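Local coordinates for collectin placenta 1 (Mus musculus, PDB 2OX9), which binds glycans such as Lewis(x) through its calcium-dependent C-type lectin domain and probably acts as a scavenger receptor, at residues G108-Y111 with W115-F118. Sequence-based numbering, arbitrary orientation.
With CA (calcium ion), chain J; GAL (beta-D-galactopyranose), chain E.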
# COMPACT_ATOMS: atom_id res chain seq x y z
N GLY A 108 2.88 -2.38 -3.43
CA GLY A 108 3.21 -0.97 -3.32
C GLY A 108 2.99 -0.21 -4.62
O GLY A 108 2.91 -0.81 -5.70
N LEU A 109 2.88 1.11 -4.51
CA LEU A 109 2.65 1.98 -5.66
C LEU A 109 3.97 2.43 -6.29
O LEU A 109 4.88 2.91 -5.60
CB LEU A 109 1.86 3.22 -5.21
CG LEU A 109 0.55 2.97 -4.44
CD1 LEU A 109 -0.11 4.27 -4.03
CD2 LEU A 109 -0.38 2.17 -5.30
N ILE A 110 4.09 2.26 -7.60
CA ILE A 110 5.30 2.69 -8.31
C ILE A 110 4.95 3.82 -9.29
O ILE A 110 4.04 4.60 -9.03
CB ILE A 110 5.97 1.51 -9.05
CG1 ILE A 110 4.94 0.77 -9.90
CG2 ILE A 110 6.62 0.57 -8.04
CD1 ILE A 110 5.54 -0.35 -10.73
N TYR A 111 5.65 3.89 -10.42
CA TYR A 111 5.40 4.97 -11.37
C TYR A 111 3.94 5.07 -11.81
O TYR A 111 3.27 4.06 -12.02
CB TYR A 111 6.28 4.82 -12.61
CG TYR A 111 6.17 6.01 -13.55
CD1 TYR A 111 6.58 7.28 -13.15
CD2 TYR A 111 5.62 5.86 -14.83
CE1 TYR A 111 6.44 8.39 -14.00
CE2 TYR A 111 5.48 6.95 -15.68
CZ TYR A 111 5.89 8.21 -15.26
OH TYR A 111 5.76 9.28 -16.11
N TRP A 115 0.52 -0.63 -9.47
CA TRP A 115 0.95 -1.50 -8.39
C TRP A 115 2.00 -2.51 -8.82
O TRP A 115 2.04 -2.96 -9.97
CB TRP A 115 -0.23 -2.27 -7.79
CG TRP A 115 -1.40 -1.41 -7.35
CD1 TRP A 115 -1.47 -0.05 -7.35
CD2 TRP A 115 -2.66 -1.88 -6.86
NE1 TRP A 115 -2.69 0.36 -6.90
CE2 TRP A 115 -3.44 -0.75 -6.58
CE3 TRP A 115 -3.20 -3.16 -6.62
CZ2 TRP A 115 -4.75 -0.84 -6.09
CZ3 TRP A 115 -4.49 -3.25 -6.13
CH2 TRP A 115 -5.25 -2.10 -5.87
N ASN A 116 2.86 -2.85 -7.88
CA ASN A 116 3.91 -3.82 -8.10
C ASN A 116 4.11 -4.60 -6.82
O ASN A 116 3.91 -4.08 -5.73
CB ASN A 116 5.21 -3.12 -8.47
CG ASN A 116 6.38 -4.07 -8.44
OD1 ASN A 116 6.35 -5.13 -9.06
ND2 ASN A 116 7.43 -3.69 -7.71
N ASP A 117 4.50 -5.87 -6.95
CA ASP A 117 4.75 -6.69 -5.78
C ASP A 117 6.24 -6.62 -5.47
O ASP A 117 7.07 -6.72 -6.37
CB ASP A 117 4.28 -8.14 -6.03
CG ASP A 117 4.88 -8.76 -7.29
OD1 ASP A 117 5.21 -8.02 -8.24
OD2 ASP A 117 5.00 -10.00 -7.34
N PHE A 118 6.56 -6.39 -4.20
CA PHE A 118 7.96 -6.30 -3.76
C PHE A 118 8.22 -7.37 -2.70
O PHE A 118 7.28 -7.93 -2.12
CB PHE A 118 8.27 -4.96 -3.07
CG PHE A 118 7.99 -3.74 -3.89
CD1 PHE A 118 6.71 -3.22 -3.98
CD2 PHE A 118 9.04 -3.04 -4.49
CE1 PHE A 118 6.46 -2.03 -4.66
CE2 PHE A 118 8.80 -1.85 -5.17
CZ PHE A 118 7.51 -1.34 -5.25
CA CA J . 7.14 -7.39 -8.78
C1 GAL E . 11.50 -4.53 -10.38
C2 GAL E . 10.36 -4.68 -9.37
C3 GAL E . 10.25 -6.13 -8.90
C4 GAL E . 10.16 -7.09 -10.10
C5 GAL E . 11.31 -6.81 -11.09
C6 GAL E . 11.19 -7.64 -12.36
O2 GAL E . 10.61 -3.84 -8.25
O3 GAL E . 9.08 -6.27 -8.11
O4 GAL E . 8.92 -6.92 -10.75
O5 GAL E . 11.30 -5.42 -11.49
O6 GAL E . 12.40 -7.62 -13.10
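Gly108 and Asn116 form an antiparallel hydrogen-bonded pair, with two backbone bonds, each 3.0 Å: Gly108 N to Asn116 O, and Asn116 N to Gly108 O. They tie together the hairpin of strands 106-109 and 115-118, and its two faces do different work. On the face of Leu109 and Trp115, the adjacent non-hydrogen-bonded pair, the Leu109 side chain runs alongside the indole, Leu109 CD2 3.2 Å from Trp115 CD1; both rest on Ile64, and Trp115 NE1 is hydrogen-bonded to Gln49 OE1. On the face of Gly108 and Asn116, Phe118 turns the edge of its ring to Gly108, CE1 sitting 3.7 Å from the bare Gly108 CA. Ile110 CG2 reaches Phe118 CZ obliquely at 3.5 Å, while Ile110 CD1 meets Asn116 CB.

With CG anti to the backbone N (chi1 168°), the Asn116 amide comes down end-on, ND2 over the Phe118 ring centre and 3.3 Å above its plane. From there Asn116 OD1 binds calcium at 2.4 Å and ND2 donates to galactose O3. Asp117 adds its O and OD1, completing the WND motif of C-type lectins; Gln92, Asp94 and Glu104 supply the other protein ligands. Galactose O3 and O4 both bind the calcium, the family's hallmark, and O3 is also held by the amide: calcium probably polarises the amide and strengthens its N-H as a donor.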